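Acetylxylan esterase (Geobacillus stearothermophilus, PDB 5BN1) removes acetyl side groups from the xylose backbone of xylan and xylo-oligosaccharides, helping to break down this plant polysaccharide. Local coordinates at residues E7-I12 with L52-V57; K81-S86 with L127-I132. The protein carries 1 engineered substitution. All blocks are in the same frame, centred on the assembly; numbering follows the deposited sequence. Where two conformers were deposited one is given.

Contact 1 of 2, residues E7-I12 with L52-V57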
loop_
_atom_site.group_PDB
_atom_site.type_symbol
_atom_site.label_atom_id
_atom_site.label_comp_id
_atom_site.label_asym_id
_atom_site.label_seq_id
_atom_site.Cartn_x
_atom_site.Cartn_y
_atom_site.Cartn_z
ATOM N N GLU A 7 -6.632 -17.730 36.939
ATOM C CA GLU A 7 -7.536 -18.543 36.024
ATOM C C GLU A 7 -7.563 -17.978 34.622
ATOM O O GLU A 7 -7.235 -16.803 34.444
ATOM C CB GLU A 7 -8.903 -18.577 36.459
ATOM C CG GLU A 7 -9.118 -19.440 37.722
ATOM C CD GLU A 7 -10.420 -19.246 38.395
ATOM O OE1 GLU A 7 -10.363 -19.723 39.541
ATOM O OE2 GLU A 7 -11.490 -18.566 38.103
ATOM N N LYS A 8 -7.717 -18.869 33.648
ATOM C CA LYS A 8 -7.728 -18.528 32.237
ATOM C C LYS A 8 -9.183 -18.466 31.781
ATOM O O LYS A 8 -9.964 -19.391 31.883
ATOM C CB LYS A 8 -6.989 -19.482 31.379
ATOM C CG LYS A 8 -7.068 -19.185 29.916
ATOM C CD LYS A 8 -6.436 -20.235 29.014
ATOM C CE LYS A 8 -5.033 -20.075 28.713
ATOM N NZ LYS A 8 -4.468 -20.990 27.715
ATOM N N LEU A 9 -9.581 -17.301 31.229
ATOM C CA LEU A 9 -10.922 -17.034 30.741
ATOM C C LEU A 9 -10.809 -16.901 29.256
ATOM O O LEU A 9 -10.033 -16.068 28.750
ATOM C CB LEU A 9 -11.470 -15.750 31.349
ATOM C CG LEU A 9 -12.683 -15.071 30.673
ATOM C CD1 LEU A 9 -13.896 -16.002 30.614
ATOM C CD2 LEU A 9 -13.036 -13.869 31.492
ATOM N N LEU A 10 -11.525 -17.735 28.499
ATOM C CA LEU A 10 -11.444 -17.813 27.089
ATOM C C LEU A 10 -12.788 -17.424 26.557
ATOM O O LEU A 10 -13.826 -17.968 26.912
ATOM C CB LEU A 10 -11.065 -19.204 26.580
ATOM C CG LEU A 10 -10.932 -19.450 25.113
ATOM C CD1 LEU A 10 -9.952 -20.599 24.895
ATOM C CD2 LEU A 10 -12.234 -19.878 24.469
ATOM N N PHE A 11 -12.826 -16.454 25.597
ATOM C CA PHE A 11 -14.044 -15.991 24.930
ATOM C C PHE A 11 -14.032 -16.543 23.534
ATOM O O PHE A 11 -13.046 -16.562 22.803
ATOM C CB PHE A 11 -14.061 -14.452 24.843
ATOM C CG PHE A 11 -14.262 -13.746 26.131
ATOM C CD1 PHE A 11 -15.493 -13.337 26.479
ATOM C CD2 PHE A 11 -13.135 -13.349 26.908
ATOM C CE1 PHE A 11 -15.744 -12.628 27.645
ATOM C CE2 PHE A 11 -13.363 -12.608 28.044
ATOM C CZ PHE A 11 -14.620 -12.255 28.434
ATOM N N ILE A 12 -15.238 -17.028 23.147
ATOM C CA ILE A 12 -15.419 -17.560 21.824
ATOM C C ILE A 12 -16.791 -17.091 21.270
ATOM O O ILE A 12 -17.740 -16.814 22.003
ATOM C CB ILE A 12 -15.154 -19.065 21.687
ATOM C CG1 ILE A 12 -14.939 -19.502 20.236
ATOM C CG2 ILE A 12 -16.250 -19.831 22.427
ATOM C CD1 ILE A 12 -14.363 -20.916 20.027
ATOM N N LEU A 52 -6.809 -9.141 40.584
ATOM C CA LEU A 52 -7.423 -10.301 39.995
ATOM C C LEU A 52 -6.637 -10.653 38.748
ATOM O O LEU A 52 -6.879 -10.185 37.630
ATOM C CB LEU A 52 -8.911 -10.005 39.697
ATOM C CG LEU A 52 -9.596 -11.149 38.982
ATOM C CD1 LEU A 52 -9.922 -12.149 40.050
ATOM C CD2 LEU A 52 -10.891 -10.655 38.343
ATOM N N GLY A 53 -5.759 -11.567 38.884
ATOM C CA GLY A 53 -4.804 -11.900 37.896
ATOM C C GLY A 53 -5.306 -12.923 36.914
ATOM O O GLY A 53 -4.758 -13.993 36.768
ATOM N N ILE A 54 -6.283 -12.498 36.143
ATOM C CA ILE A 54 -6.862 -13.405 35.146
ATOM C C ILE A 54 -6.118 -13.337 33.850
ATOM O O ILE A 54 -5.588 -12.244 33.495
ATOM C CB ILE A 54 -8.345 -13.153 34.915
ATOM C CG1 ILE A 54 -8.591 -11.752 34.520
ATOM C CG2 ILE A 54 -9.129 -13.467 36.159
ATOM C CD1 ILE A 54 -9.954 -11.669 33.877
ATOM N N ARG A 55 -6.018 -14.478 33.180
ATOM C CA ARG A 55 -5.440 -14.491 31.875
ATOM C C ARG A 55 -6.605 -14.723 30.902
ATOM O O ARG A 55 -7.455 -15.464 31.122
ATOM C CB ARG A 55 -4.411 -15.574 31.665
ATOM C CG ARG A 55 -3.531 -15.917 32.847
ATOM C CD ARG A 55 -2.827 -17.191 32.356
ATOM N NE ARG A 55 -2.857 -17.087 30.866
ATOM C CZ ARG A 55 -2.429 -18.007 30.012
ATOM N NH1 ARG A 55 -1.974 -19.168 30.456
ATOM N NH2 ARG A 55 -2.512 -17.791 28.726
ATOM N N VAL A 56 -6.653 -13.877 29.889
ATOM C CA VAL A 56 -7.772 -13.838 28.921
ATOM C C VAL A 56 -7.309 -14.081 27.535
ATOM O O VAL A 56 -6.282 -13.572 27.063
ATOM C CB VAL A 56 -8.572 -12.530 29.065
ATOM C CG1 VAL A 56 -9.747 -12.485 28.066
ATOM C CG2 VAL A 56 -9.059 -12.319 30.450
ATOM N N VAL A 57 -8.063 -14.944 26.793
ATOM C CA VAL A 57 -7.809 -15.328 25.435
ATOM C C VAL A 57 -9.120 -15.049 24.604
ATOM O O VAL A 57 -10.201 -15.307 25.102
ATOM C CB VAL A 57 -7.484 -16.847 25.319
ATOM C CG1 VAL A 57 -7.062 -17.184 23.930
ATOM C CG2 VAL A 57 -6.397 -17.252 26.315
#

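Contact 2 of 2, residues K81-S86 with L127-I132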
loop_
_atom_site.group_PDB
_atom_site.type_symbol
_atom_site.label_atom_id
_atom_site.label_comp_id
_atom_site.label_asym_id
_atom_site.label_seq_id
_atom_site.Cartn_x
_atom_site.Cartn_y
_atom_site.Cartn_z
ATOM N N LYS A 81 -6.873 -25.352 27.286
ATOM C CA LYS A 81 -7.069 -25.610 28.694
ATOM C C LYS A 81 -7.557 -24.465 29.491
ATOM O O LYS A 81 -7.001 -24.081 30.504
ATOM C CB LYS A 81 -5.726 -26.105 29.282
ATOM C CG LYS A 81 -5.103 -27.258 28.511
ATOM C CD LYS A 81 -5.997 -28.508 28.584
ATOM C CE LYS A 81 -5.354 -29.760 27.956
ATOM N NZ LYS A 81 -4.089 -29.970 28.718
ATOM N N PRO A 82 -8.662 -23.852 29.079
ATOM C CA PRO A 82 -9.207 -22.856 29.898
ATOM C C PRO A 82 -9.853 -23.218 31.153
ATOM O O PRO A 82 -10.344 -24.341 31.337
ATOM C CB PRO A 82 -10.294 -22.229 28.955
ATOM C CG PRO A 82 -10.760 -23.470 28.168
ATOM C CD PRO A 82 -9.530 -24.222 27.923
ATOM N N ASP A 83 -9.938 -22.299 32.077
ATOM C CA ASP A 83 -10.721 -22.463 33.286
ATOM C C ASP A 83 -12.153 -22.052 33.208
ATOM O O ASP A 83 -13.073 -22.648 33.655
ATOM C CB ASP A 83 -10.066 -21.734 34.445
ATOM C CG ASP A 83 -8.679 -22.225 34.703
ATOM O OD1 ASP A 83 -8.578 -23.500 35.098
ATOM O OD2 ASP A 83 -7.639 -21.574 34.469
ATOM N N TRP A 84 -12.415 -20.978 32.370
ATOM C CA TRP A 84 -13.705 -20.499 32.131
ATOM C C TRP A 84 -13.846 -20.238 30.611
ATOM O O TRP A 84 -12.882 -19.805 29.964
ATOM C CB TRP A 84 -13.972 -19.178 32.813
ATOM C CG TRP A 84 -14.115 -19.252 34.236
ATOM C CD1 TRP A 84 -13.110 -19.285 35.137
ATOM C CD2 TRP A 84 -15.359 -19.354 34.958
ATOM N NE1 TRP A 84 -13.678 -19.428 36.405
ATOM C CE2 TRP A 84 -15.033 -19.472 36.313
ATOM C CE3 TRP A 84 -16.693 -19.431 34.572
ATOM C CZ2 TRP A 84 -15.993 -19.623 37.284
ATOM C CZ3 TRP A 84 -17.660 -19.523 35.561
ATOM C CH2 TRP A 84 -17.291 -19.613 36.886
ATOM N N VAL A 85 -14.984 -20.690 30.077
ATOM C CA VAL A 85 -15.295 -20.482 28.663
ATOM C C VAL A 85 -16.576 -19.711 28.544
ATOM O O VAL A 85 -17.645 -20.035 29.013
ATOM C CB VAL A 85 -15.435 -21.815 27.861
ATOM C CG1 VAL A 85 -15.773 -21.575 26.372
ATOM C CG2 VAL A 85 -14.178 -22.589 27.920
ATOM N N SER A 86 -16.482 -18.549 27.853
ATOM C CA SER A 86 -17.584 -17.650 27.528
ATOM C C SER A 86 -17.925 -17.825 26.025
ATOM O O SER A 86 -17.046 -17.791 25.171
ATOM C CB SER A 86 -17.280 -16.153 27.754
ATOM O OG SER A 86 -18.355 -15.355 27.454
ATOM N N LEU A 127 -14.393 -30.369 31.869
ATOM C CA LEU A 127 -13.053 -30.042 31.619
ATOM C C LEU A 127 -12.659 -28.682 32.147
ATOM O O LEU A 127 -11.458 -28.335 32.052
ATOM C CB LEU A 127 -12.725 -30.146 30.143
ATOM C CG LEU A 127 -13.217 -31.399 29.430
ATOM C CD1 LEU A 127 -12.909 -31.410 27.944
ATOM C CD2 LEU A 127 -12.607 -32.607 30.112
ATOM N N VAL A 128 -13.588 -27.926 32.637
ATOM C CA VAL A 128 -13.321 -26.533 32.982
ATOM C C VAL A 128 -13.931 -26.221 34.299
ATOM O O VAL A 128 -14.764 -26.980 34.923
ATOM C CB VAL A 128 -14.000 -25.541 31.948
ATOM C CG1 VAL A 128 -13.419 -25.823 30.673
ATOM C CG2 VAL A 128 -15.500 -25.605 31.964
ATOM N N LYS A 129 -13.522 -25.092 34.870
ATOM C CA LYS A 129 -14.192 -24.560 36.024
ATOM C C LYS A 129 -15.567 -24.032 35.877
ATOM O O LYS A 129 -16.437 -24.235 36.701
ATOM C CB LYS A 129 -13.350 -23.466 36.815
ATOM C CG LYS A 129 -11.927 -23.910 37.143
ATOM C CD LYS A 129 -11.120 -22.889 38.008
ATOM C CE LYS A 129 -9.734 -23.372 38.505
ATOM N NZ LYS A 129 -9.087 -24.432 37.742
ATOM N N GLY A 130 -15.890 -23.325 34.755
ATOM C CA GLY A 130 -17.175 -22.854 34.562
ATOM C C GLY A 130 -17.384 -22.361 33.065
ATOM O O GLY A 130 -16.398 -22.231 32.373
ATOM N N ILE A 131 -18.648 -22.183 32.751
ATOM C CA ILE A 131 -19.057 -21.752 31.387
ATOM C C ILE A 131 -19.960 -20.615 31.579
ATOM O O ILE A 131 -20.874 -20.563 32.401
ATOM C CB ILE A 131 -19.743 -22.894 30.653
ATOM C CG1 ILE A 131 -18.699 -23.966 30.341
ATOM C CG2 ILE A 131 -20.411 -22.361 29.349
ATOM C CD1 ILE A 131 -19.299 -25.221 29.737
ATOM N N ILE A 132 -19.789 -19.553 30.692
ATOM C CA ILE A 132 -20.680 -18.481 30.654
ATOM C C ILE A 132 -21.364 -18.406 29.270
ATOM O O ILE A 132 -20.660 -18.391 28.290
ATOM C CB ILE A 132 -19.967 -17.072 30.815
ATOM C CG1 ILE A 132 -19.111 -17.086 32.102
ATOM C CG2 ILE A 132 -20.995 -15.979 30.909
ATOM C CD1 ILE A 132 -17.659 -16.901 31.942
HETATM O O HOH W 1 -9.797 -26.874 30.407
#

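Contact 1 of 2, residues E7-I12 with L52-V57
Glu-7, Leu-9 and Phe-11 are joined to Arg-55 and Val-57 by four backbone hydrogen bonds, the ladder expected of neighbouring parallel strands. Arg-55 is gripped twice: its N donates to Glu-7 O (2.9 Å), and its O accepts Leu-9 N at 2.8 Å. Val-57 repeats the pattern one step on, with N bonded to Leu-9 O and O to Phe-11 N, the latter at 2.9 Å and 171°.

Apolar packing covers both faces of the ladder. With Leu-9 and Val-56 lies the Phe-11 ring, whose CG is anti to the carbonyl carbon (chi1 -70°), which turns the ring edge to Val-56 CG1, 3.6 Å from CE2; Leu-9 CD1 lies above one face, toward the rim. On the other face of the sheet Leu-10 CG packs on Val-57 CB at 4.3 Å.

Charged groups add a third element. The Lys-8 chain, bent at chi3, passes Val-57 CG2 and brings CE over the rim of one face of the Arg-55 guanidinium in one of its two conformers. Their like charges have separate partners: Lys-8 NZ bonds Gln-80 O, and in that conformer Arg-55 forms salt bridges with Glu-27 and with Glu-105 of a neighbouring subunit.

Helix 37-48 lies against Val-56 and Ile-54, Phe-207 of helix 197-211 meets the Phe-11 ring, and strand 84-88 continues the sheet beyond 8-13.

Contact 2 of 2, residues K81-S86 with L127-I132
Two adjacent strands of the parallel sheet of this SGNH hydrolase meet where the indole of Trp-84 lies flat over Gly-130. Gly-130 CA is 3.7 Å from the centroid of the six-membered ring, a CH-pi contact 23° off the ring normal. Lys-129 CB stands over the same face, nearer the pyrrole side, and Ile-132 CD1 comes up obliquely to CE3 (3.8 Å). The indole's CG is anti to the carbonyl carbon (chi1 -72°), which swings the ring across the neighbouring strand. Gly-130 has no side chain on this face, and the ring occupies that room, CZ3 coming to 3.5 Å from Gly-130 CA. With an alanine here in place of Trp-84, Gly-130 CA and Ile-132 CD1 would probably face a gap, and Glu-7 OE2 would lose its bond from the indole NE1 though not that from Gly-4 N.

Strands 84-88 and 130-134 are the two parallel strands of a beta-alpha-beta crossover, with helices 91-99 and 110-124 in the connection. Between them Val-85 N bonds Gly-130 O, and Ile-132 N bonds Val-85 O at 2.8 Å. At the start of the strands Asp-83 O takes two donors, Gly-130 N at 3.1 Å and, more weakly, Lys-129 N.

The side chains of Asp-83 and Lys-129 run side by side in the same direction and end in a salt bridge, OD1 to NZ 2.8 Å, the ammonium coming from above the carboxylate plane. On the face of the sheet that carries Val-85, opposite the indole, Val-128 CG1 packs against Pro-82 CG and Val-85 CG2. One water donates to both Pro-82 O and Leu-127 O, each at 2.8 Å, bridging the segments that lead into the two strands.

Contacts 1 and 2 are the first and third seams of one sheet, ordered 55-58, 8-13, 84-88, 130-134, 168-170, with centres about 9 Å apart. The seam between them joins strand 8-13 of the first to strand 84-88 of the second. There Ile-12 N probably bonds Ser-86 O (2.8 Å), and Lys-8 N probably bonds the Asp-83 carboxylate through OD2, also at 2.8 Å. Phe-11 CD1 packs on Ser-86 CB at 3.6 Å. Both contacts lie away from the probable catalytic residues, but three of their four strands run on in sequence toward them: the probable nucleophile Ser-15 follows 8-13, and the likely transition-state stabilisers Gly-63 and Asn-92 follow 55-58 and 84-88.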